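Local coordinates for peptide amidase (Stenotrophomonas maltophilia, PDB 1M22), which probably hydrolyses amide bonds, as an amidase signature enzyme that acts on peptide amides, at residues Gln104-Asp109 with Glu335-Thr340; Val449-Gly452 with Pro458-Leu461; Gly316-Ala321 with Ser435-Ala440; Arg67-Gly72 with Pro77-Pro82. All blocks are in the same frame, centred on the assembly; numbering follows the deposited sequence.

How the contacts relate
The four contacts are scattered through a single chain whose core is a mixed eleven-stranded sheet between layers of helices. Contacts 1 and 3 share helix 319-340, contact 3 at its N-terminal end and contact 1 at its C-terminal end, with centres about 30 Å apart. Both come fairly near the catalytic centre: the Tyr337 side chain of contact 1 is about 12 Å from that of Lys86 and about 11 Å from a bound EPE molecule, and the Ser437 side chain of contact 3 is about 11 Å from that of the nucleophile Ser189. Contact 2 joins strands 446-454 and 457-464, the first of which follows helix 436-442. Contact 4 is peripheral, its centre about 42 Å from that of contact 3, and leads into the strand ending at Lys86.

Contact 1 (Gln104-Asp109 with Glu335-Thr340); sequences QGFRPD and ERYFNT
Phe106 and Tyr337 meet rim to rim. The Phe106 side chain comes from the loop and the Tyr337 side chain from the helix, in opposite directions, and the phenol end of the tyrosine arrives at the edge of the phenylalanine ring, near its plane. The closest pair is Phe106 CE2 and Tyr337 OH, 3.2 Å apart, while Phe106 CE2 lies 3.8 Å from Tyr337 CE1. Neither ring lies over the other here, in keeping with the small surface buried between the segments.

Pro108 belongs to both parts of the cluster. Its CD sits 3.5 Å above the plane of the Phe106 ring, over the ring centre, and covers one face, whereas Pro108 CG reaches across to within 4.0 Å of Tyr337 OH. The phenol oxygen is thus flanked by an aromatic C-H edge and a proline methylene.

The helix backbone itself stays well back: the nearest CA atoms, of Pro108 and Thr340, are 10.0 Å apart. Tyr337 spans the distance between helix and loop, its CG anti to the backbone N (chi1 170°), which carries the OH out to the loop. Farther out, His341 touches Phe106 and turns its ring about 50° from that of Tyr337, and a backbone hydrogen bond to Thr96 ties down the Phe106 main chain.

Asn90, earlier in the same loop, supplies through OD1 the hydrogen bond that satisfies the phenol. The tyrosine oxygen can therefore sit beside the carbon edges of residues 104-109 in a buried place, and the loop holds the end of helix 319-340 by a mixture of apolar contact and one polar bond.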
# COMPACT_ATOMS: atom_id res chain seq x y z
N GLN A 104 13.66 10.17 -14.45
CA GLN A 104 13.12 11.49 -14.13
C GLN A 104 12.38 12.15 -15.29
O GLN A 104 11.54 13.02 -15.08
CB GLN A 104 14.24 12.41 -13.64
CG GLN A 104 15.36 12.61 -14.65
CD GLN A 104 16.38 13.63 -14.18
OE1 GLN A 104 16.97 13.49 -13.11
NE2 GLN A 104 16.59 14.66 -14.99
N GLY A 105 12.70 11.75 -16.52
CA GLY A 105 12.05 12.34 -17.68
C GLY A 105 11.18 11.35 -18.44
O GLY A 105 10.77 11.60 -19.57
N PHE A 106 10.89 10.23 -17.79
CA PHE A 106 10.07 9.17 -18.37
C PHE A 106 8.62 9.38 -17.95
O PHE A 106 8.28 9.27 -16.77
CB PHE A 106 10.62 7.83 -17.87
CG PHE A 106 9.78 6.64 -18.25
CD1 PHE A 106 9.49 6.35 -19.58
CD2 PHE A 106 9.31 5.79 -17.26
CE1 PHE A 106 8.75 5.22 -19.91
CE2 PHE A 106 8.57 4.66 -17.58
CZ PHE A 106 8.29 4.37 -18.91
N ARG A 107 7.75 9.69 -18.91
CA ARG A 107 6.34 9.97 -18.63
C ARG A 107 5.36 9.10 -19.41
O ARG A 107 4.73 9.56 -20.37
CB ARG A 107 6.06 11.45 -18.91
CG ARG A 107 7.04 12.40 -18.25
CD ARG A 107 6.70 13.85 -18.53
NE ARG A 107 7.66 14.77 -17.92
CZ ARG A 107 8.90 14.97 -18.36
NH1 ARG A 107 9.34 14.32 -19.43
NH2 ARG A 107 9.69 15.83 -17.73
N PRO A 108 5.21 7.83 -19.02
CA PRO A 108 4.30 6.89 -19.69
C PRO A 108 2.82 7.18 -19.47
O PRO A 108 2.43 7.90 -18.55
CB PRO A 108 4.72 5.55 -19.11
CG PRO A 108 5.15 5.90 -17.72
CD PRO A 108 5.96 7.16 -17.94
N ASP A 109 1.98 6.59 -20.32
CA ASP A 109 0.54 6.75 -20.23
C ASP A 109 -0.03 6.06 -19.00
O ASP A 109 0.62 5.18 -18.42
CB ASP A 109 -0.13 6.18 -21.49
CG ASP A 109 0.39 6.81 -22.76
OD1 ASP A 109 0.38 8.05 -22.86
OD2 ASP A 109 0.82 6.06 -23.67
N GLU A 335 12.50 -5.69 -17.21
CA GLU A 335 12.88 -5.55 -18.61
C GLU A 335 11.64 -5.57 -19.51
O GLU A 335 11.60 -4.85 -20.51
CB GLU A 335 13.90 -6.63 -18.99
CG GLU A 335 15.13 -6.60 -18.08
CD GLU A 335 16.34 -7.31 -18.66
OE1 GLU A 335 16.18 -8.38 -19.27
OE2 GLU A 335 17.47 -6.79 -18.47
N ARG A 336 10.63 -6.36 -19.16
CA ARG A 336 9.41 -6.38 -19.95
C ARG A 336 8.74 -5.01 -19.85
O ARG A 336 8.26 -4.47 -20.85
CB ARG A 336 8.44 -7.47 -19.45
CG ARG A 336 7.11 -7.51 -20.21
CD ARG A 336 6.31 -8.76 -19.87
NE ARG A 336 5.83 -8.77 -18.49
CZ ARG A 336 4.81 -8.04 -18.04
NH1 ARG A 336 4.16 -7.23 -18.86
NH2 ARG A 336 4.44 -8.12 -16.77
N TYR A 337 8.71 -4.45 -18.65
CA TYR A 337 8.11 -3.13 -18.44
C TYR A 337 8.85 -2.06 -19.25
O TYR A 337 8.21 -1.23 -19.91
CB TYR A 337 8.12 -2.78 -16.94
CG TYR A 337 7.73 -1.34 -16.64
CD1 TYR A 337 8.65 -0.31 -16.81
CD2 TYR A 337 6.44 -1.01 -16.22
CE1 TYR A 337 8.31 1.01 -16.57
CE2 TYR A 337 6.09 0.31 -15.99
CZ TYR A 337 7.03 1.32 -16.17
OH TYR A 337 6.70 2.64 -15.96
N PHE A 338 10.18 -2.08 -19.20
CA PHE A 338 10.96 -1.09 -19.94
C PHE A 338 10.64 -1.15 -21.44
O PHE A 338 10.55 -0.12 -22.10
CB PHE A 338 12.47 -1.33 -19.77
CG PHE A 338 13.02 -0.91 -18.43
CD1 PHE A 338 12.39 0.06 -17.65
CD2 PHE A 338 14.22 -1.45 -17.97
CE1 PHE A 338 12.95 0.47 -16.44
CE2 PHE A 338 14.79 -1.04 -16.77
CZ PHE A 338 14.15 -0.08 -16.00
N ASN A 339 10.49 -2.36 -21.96
CA ASN A 339 10.19 -2.55 -23.38
C ASN A 339 8.77 -2.13 -23.73
O ASN A 339 8.55 -1.42 -24.71
CB ASN A 339 10.41 -4.02 -23.76
CG ASN A 339 9.97 -4.32 -25.18
OD1 ASN A 339 8.78 -4.49 -25.46
ND2 ASN A 339 10.93 -4.39 -26.09
N THR A 340 7.81 -2.58 -22.92
CA THR A 340 6.40 -2.27 -23.14
C THR A 340 6.11 -0.78 -23.18
O THR A 340 5.33 -0.31 -24.01
CB THR A 340 5.52 -2.92 -22.05
OG1 THR A 340 5.68 -4.35 -22.09
CG2 THR A 340 4.06 -2.57 -22.25

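Contact 2 (Val449-Gly452 with Pro458-Leu461)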
# COMPACT_ATOMS: atom_id res chain seq x y z
N VAL A 449 -5.35 -2.04 10.43
CA VAL A 449 -6.19 -0.98 11.00
C VAL A 449 -5.51 -0.44 12.25
O VAL A 449 -5.00 -1.21 13.06
CB VAL A 449 -7.59 -1.52 11.42
CG1 VAL A 449 -8.45 -0.39 11.97
CG2 VAL A 449 -8.27 -2.19 10.24
N PRO A 450 -5.48 0.89 12.42
CA PRO A 450 -4.85 1.47 13.61
C PRO A 450 -5.43 0.89 14.90
O PRO A 450 -6.65 0.78 15.04
CB PRO A 450 -5.15 2.95 13.47
CG PRO A 450 -5.13 3.15 11.99
CD PRO A 450 -5.91 1.95 11.49
N MET A 451 -4.57 0.52 15.85
CA MET A 451 -5.07 -0.02 17.11
C MET A 451 -4.51 0.69 18.34
O MET A 451 -4.77 0.28 19.47
CB MET A 451 -4.80 -1.53 17.20
CG MET A 451 -3.38 -1.94 17.50
SD MET A 451 -3.39 -3.65 18.10
CE MET A 451 -4.30 -3.46 19.50
N GLY A 452 -3.76 1.76 18.12
CA GLY A 452 -3.21 2.50 19.24
C GLY A 452 -1.82 3.03 18.95
O GLY A 452 -1.39 3.10 17.80
N PRO A 458 2.34 5.20 16.15
CA PRO A 458 1.28 4.26 15.77
C PRO A 458 1.63 2.79 15.67
O PRO A 458 2.73 2.41 15.25
CB PRO A 458 0.80 4.79 14.43
CG PRO A 458 1.09 6.25 14.51
CD PRO A 458 2.45 6.28 15.16
N VAL A 459 0.65 1.96 16.04
CA VAL A 459 0.74 0.51 15.96
C VAL A 459 -0.56 0.06 15.30
O VAL A 459 -1.62 0.63 15.56
CB VAL A 459 0.85 -0.14 17.36
CG1 VAL A 459 0.79 -1.65 17.24
CG2 VAL A 459 2.15 0.28 18.03
N GLY A 460 -0.47 -0.95 14.45
CA GLY A 460 -1.66 -1.44 13.77
C GLY A 460 -2.00 -2.89 14.03
O GLY A 460 -1.16 -3.68 14.48
N LEU A 461 -3.26 -3.23 13.78
CA LEU A 461 -3.77 -4.59 13.92
C LEU A 461 -3.93 -5.14 12.51
O LEU A 461 -4.66 -4.58 11.68
CB LEU A 461 -5.12 -4.59 14.64
CG LEU A 461 -5.76 -5.97 14.83
CD1 LEU A 461 -4.89 -6.82 15.75
CD2 LEU A 461 -7.15 -5.80 15.42
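Met451 and Gly452 together face the single residue Val459, a classic beta bulge that interrupts a strongly twisted antiparallel pairing, the short strand segments running at 122° to each other. Met451 N donates to Val459 O over 3.0 Å, in the carbonyl plane and almost straight at the hydrogen. The chain then takes one extra residue before Val459 N reaches Gly452 O, 2.9 Å away and well tilted from that carbonyl's plane. The phi of 143° at Gly452 is a conformation open in practice to glycine.

Before the bulge, Val449 and Leu461 form a hydrogen-bonded pair, with Val449 N to Leu461 O at 2.9 Å and Leu461 N to Val449 O at 2.8 Å. Pro450 faces Gly460 in the next, non-hydrogen-bonded pair.

Met451 leans over the neighbouring strand. A chi1 of 76° lays Met451 CG across the partner strand, 3.7 Å from Val459 O, and Met451 SD ends 4.0 Å from Leu461 CB, the two side chains crossing at about a right angle. Helices 289-302 and 470-484 pack onto these side chains, Tyr480 touching Val449, Met451 and Leu461. This is a bulged beta hairpin, strands 446-454 and 457-464, within the mixed central sheet of the amidase signature fold.

Contact 3 (Gly316-Ala321 with Ser435-Ala440)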
# COMPACT_ATOMS: atom_id res chain seq x y z
N GLY A 316 7.67 -18.35 8.07
CA GLY A 316 8.98 -17.98 7.57
C GLY A 316 9.76 -19.03 6.79
O GLY A 316 10.87 -18.76 6.33
N ALA A 317 9.19 -20.22 6.63
CA ALA A 317 9.87 -21.30 5.92
C ALA A 317 10.09 -20.99 4.44
O ALA A 317 10.92 -21.62 3.78
CB ALA A 317 9.08 -22.60 6.06
N TRP A 318 9.35 -20.01 3.93
CA TRP A 318 9.42 -19.62 2.53
C TRP A 318 10.46 -18.53 2.23
O TRP A 318 10.61 -18.13 1.08
CB TRP A 318 8.05 -19.11 2.09
CG TRP A 318 7.56 -17.99 2.95
CD1 TRP A 318 7.98 -16.68 2.92
CD2 TRP A 318 6.60 -18.08 4.01
NE1 TRP A 318 7.34 -15.96 3.90
CE2 TRP A 318 6.49 -16.79 4.58
CE3 TRP A 318 5.83 -19.12 4.53
CZ2 TRP A 318 5.64 -16.52 5.66
CZ3 TRP A 318 4.97 -18.85 5.60
CH2 TRP A 318 4.89 -17.56 6.15
N ALA A 319 11.16 -18.07 3.25
CA ALA A 319 12.15 -17.00 3.09
C ALA A 319 13.12 -17.17 1.92
O ALA A 319 13.25 -16.28 1.07
CB ALA A 319 12.93 -16.81 4.38
N GLU A 320 13.81 -18.31 1.87
CA GLU A 320 14.78 -18.56 0.81
C GLU A 320 14.14 -18.64 -0.57
O GLU A 320 14.65 -18.07 -1.54
CB GLU A 320 15.54 -19.86 1.11
CG GLU A 320 16.59 -20.22 0.08
CD GLU A 320 17.47 -21.37 0.53
OE1 GLU A 320 16.93 -22.46 0.85
OE2 GLU A 320 18.70 -21.19 0.57
N ALA A 321 13.03 -19.36 -0.67
CA ALA A 321 12.33 -19.50 -1.94
C ALA A 321 11.83 -18.14 -2.44
O ALA A 321 11.89 -17.85 -3.63
CB ALA A 321 11.15 -20.46 -1.79
N SER A 435 4.10 -11.18 10.74
CA SER A 435 3.37 -12.23 10.03
C SER A 435 2.83 -11.85 8.65
O SER A 435 2.39 -12.73 7.90
CB SER A 435 2.19 -12.70 10.89
OG SER A 435 2.62 -13.26 12.12
N TYR A 436 2.87 -10.57 8.29
CA TYR A 436 2.34 -10.12 7.00
C TYR A 436 3.00 -10.74 5.77
O TYR A 436 2.41 -10.74 4.69
CB TYR A 436 2.39 -8.59 6.90
CG TYR A 436 3.76 -7.99 7.03
CD1 TYR A 436 4.70 -8.11 6.00
CD2 TYR A 436 4.14 -7.30 8.19
CE1 TYR A 436 5.98 -7.56 6.13
CE2 TYR A 436 5.41 -6.76 8.32
CZ TYR A 436 6.32 -6.89 7.29
OH TYR A 436 7.59 -6.36 7.42
N SER A 437 4.20 -11.28 5.93
CA SER A 437 4.89 -11.89 4.80
C SER A 437 4.09 -13.08 4.26
O SER A 437 4.13 -13.37 3.06
CB SER A 437 6.29 -12.35 5.20
OG SER A 437 6.95 -12.97 4.11
N ALA A 438 3.38 -13.77 5.14
CA ALA A 438 2.59 -14.93 4.72
C ALA A 438 1.57 -14.53 3.66
O ALA A 438 1.44 -15.20 2.63
CB ALA A 438 1.89 -15.55 5.93
N ALA A 439 0.84 -13.45 3.90
CA ALA A 439 -0.16 -13.01 2.94
C ALA A 439 0.51 -12.54 1.64
O ALA A 439 0.03 -12.83 0.55
CB ALA A 439 -1.00 -11.88 3.53
N ALA A 440 1.61 -11.82 1.76
CA ALA A 440 2.31 -11.33 0.59
C ALA A 440 2.80 -12.48 -0.31
O ALA A 440 2.60 -12.46 -1.52
CB ALA A 440 3.49 -10.45 1.01
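A type I beta turn, Gly316 to Ala319, leads into helix 319-340, and the tryptophan at its third position reaches over to the first turn of helix 436-442. The indole N-H of Trp318 is the polar tie: Trp318 NE1 donates to Ser437 OG over 3.0 Å, with an angle of 156° at the hydrogen and the oxygen 16° out of the ring plane. Ser437 OG is also hydrogen-bonded to Asp187 OD2, which leaves this hydroxyl held between the indole and a carboxylate, about 11 Å from the side chain of the nucleophile Ser189.

The six-membered end of the indole rests against the next residue. Trp318 CH2 touches Ala438 CB at 3.6 Å, and Trp318 CZ2 comes equally near Ala438 CA. With chi1 at 57°, Trp318 CG sits between the backbone N and the carbonyl carbon, and the indole folds back on its own turn, where Gly316 N lies 3.4 Å above the Trp318 ring plane, towards the rim.

Around this pair, Ala396 of helix 383-407 packs on Trp318 and Ile401 of the same helix on Ala438. The next residue, Ala439, meets Met464 of strand 457-464, giving helix 436-442 the central sheet on one side and helix 383-407 against Ala438.

Contact 4 (Arg67-Gly72 with Pro77-Pro82); sequences RERRDG and PLHGIP
Glu68 OE2 is gripped by two guanidinium groups, in salt bridges with Arg75 NH2 and Arg65 NH2. Glu68 OE1, which also has a hydrogen bond just outside the segments, comes within 3.3 Å of His79 CE1, oblique to the imidazole, with carboxylate and ring planes 50° apart. Closer to the backbone, Glu68 CB lies at the ring's edge, in its plane and 3.9 Å from His79 CE1.

Arg69 passes the histidine on its way to the turn. Its chain is extended as far as CD and then bends at chi3 (-66°), and its guanidinium stands nearly perpendicular to the imidazole, at 84°. Arg69 NH2 is 3.7 Å from His79 CD2 and 3.2 Å from His79 O, the carbonyl oxygen lying at the guanidinium edge, in plane. Gln17 ties the same groups together: its OE1 bonds Arg69 NH2 and its NE2 bonds His79 O.

The helix ends in a Schellman motif at Gly72, and His79 is the second residue of the type II turn Leu78-Ile81, its side chain directed to the helix. Both ring nitrogens of His79 are engaged, which fixes the rotation of the imidazole. NE2 meets Arg65 O and ties the turn to helix 58-70; ND1 meets the backbone N-H of Arg75 and ties it to the connecting loop. This pattern is consistent with a neutral ring carrying its proton on NE2.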
# COMPACT_ATOMS: atom_id res chain seq x y z
N ARG A 67 -17.46 21.04 -13.41
CA ARG A 67 -18.32 21.41 -14.53
C ARG A 67 -19.28 20.25 -14.81
O ARG A 67 -20.47 20.46 -15.04
CB ARG A 67 -17.49 21.72 -15.79
CG ARG A 67 -16.91 23.14 -15.81
CD ARG A 67 -16.25 23.45 -17.16
NE ARG A 67 -14.94 22.82 -17.31
CZ ARG A 67 -13.82 23.29 -16.78
NH1 ARG A 67 -13.83 24.41 -16.06
NH2 ARG A 67 -12.68 22.64 -16.96
N GLU A 68 -18.77 19.03 -14.76
CA GLU A 68 -19.60 17.85 -14.99
C GLU A 68 -20.69 17.77 -13.93
O GLU A 68 -21.84 17.47 -14.23
CB GLU A 68 -18.75 16.58 -14.97
CG GLU A 68 -17.71 16.51 -16.08
CD GLU A 68 -16.79 15.32 -15.97
OE1 GLU A 68 -16.62 14.79 -14.85
OE2 GLU A 68 -16.21 14.91 -17.00
N ARG A 69 -20.32 18.05 -12.68
CA ARG A 69 -21.29 18.01 -11.59
C ARG A 69 -22.39 19.03 -11.83
O ARG A 69 -23.58 18.72 -11.71
CB ARG A 69 -20.61 18.29 -10.25
CG ARG A 69 -21.55 18.20 -9.05
CD ARG A 69 -20.83 18.51 -7.74
NE ARG A 69 -19.81 17.51 -7.41
CZ ARG A 69 -20.06 16.34 -6.83
NH1 ARG A 69 -21.30 15.99 -6.51
NH2 ARG A 69 -19.06 15.51 -6.56
N ARG A 70 -22.01 20.26 -12.19
CA ARG A 70 -22.98 21.31 -12.45
C ARG A 70 -23.86 20.95 -13.65
O ARG A 70 -24.99 21.44 -13.77
CB ARG A 70 -22.28 22.65 -12.69
CG ARG A 70 -21.39 23.11 -11.53
CD ARG A 70 -21.17 24.62 -11.54
NE ARG A 70 -20.45 25.09 -12.72
CZ ARG A 70 -19.14 24.95 -12.91
NH1 ARG A 70 -18.39 24.35 -12.00
NH2 ARG A 70 -18.57 25.41 -14.02
N ASP A 71 -23.35 20.09 -14.52
CA ASP A 71 -24.08 19.66 -15.71
C ASP A 71 -24.91 18.41 -15.43
O ASP A 71 -25.64 17.93 -16.30
CB ASP A 71 -23.09 19.37 -16.85
CG ASP A 71 -23.79 19.18 -18.18
OD1 ASP A 71 -24.53 20.09 -18.61
OD2 ASP A 71 -23.58 18.12 -18.81
N GLY A 72 -24.79 17.88 -14.21
CA GLY A 72 -25.54 16.70 -13.83
C GLY A 72 -24.99 15.40 -14.39
O GLY A 72 -25.74 14.46 -14.65
N PRO A 77 -19.15 7.53 -6.59
CA PRO A 77 -18.69 7.87 -5.24
C PRO A 77 -17.39 8.66 -5.14
O PRO A 77 -17.18 9.39 -4.17
CB PRO A 77 -18.57 6.51 -4.56
CG PRO A 77 -19.60 5.69 -5.26
CD PRO A 77 -19.41 6.08 -6.70
N LEU A 78 -16.51 8.52 -6.13
CA LEU A 78 -15.23 9.22 -6.10
C LEU A 78 -15.17 10.48 -6.95
O LEU A 78 -14.09 11.07 -7.12
CB LEU A 78 -14.10 8.28 -6.53
CG LEU A 78 -13.87 7.00 -5.72
CD1 LEU A 78 -12.64 6.28 -6.27
CD2 LEU A 78 -13.67 7.33 -4.25
N HIS A 79 -16.31 10.92 -7.48
CA HIS A 79 -16.34 12.11 -8.32
C HIS A 79 -15.79 13.34 -7.61
O HIS A 79 -16.37 13.81 -6.63
CB HIS A 79 -17.77 12.38 -8.80
CG HIS A 79 -17.85 13.37 -9.91
ND1 HIS A 79 -18.13 13.01 -11.21
CD2 HIS A 79 -17.68 14.72 -9.92
CE1 HIS A 79 -18.12 14.09 -11.97
NE2 HIS A 79 -17.85 15.14 -11.22
N GLY A 80 -14.68 13.86 -8.11
CA GLY A 80 -14.07 15.05 -7.53
C GLY A 80 -13.15 14.83 -6.34
O GLY A 80 -12.63 15.79 -5.78
N ILE A 81 -12.93 13.57 -5.95
CA ILE A 81 -12.08 13.24 -4.81
C ILE A 81 -10.59 13.24 -5.19
O ILE A 81 -10.18 12.49 -6.07
CB ILE A 81 -12.45 11.85 -4.24
CG1 ILE A 81 -13.89 11.87 -3.73
CG2 ILE A 81 -11.48 11.45 -3.13
CD1 ILE A 81 -14.13 12.79 -2.54
N PRO A 82 -9.77 14.07 -4.52
CA PRO A 82 -8.33 14.13 -4.82
C PRO A 82 -7.54 13.01 -4.16
O PRO A 82 -7.71 12.74 -2.97
CB PRO A 82 -7.91 15.50 -4.27
CG PRO A 82 -9.20 16.27 -4.15
CD PRO A 82 -10.17 15.22 -3.69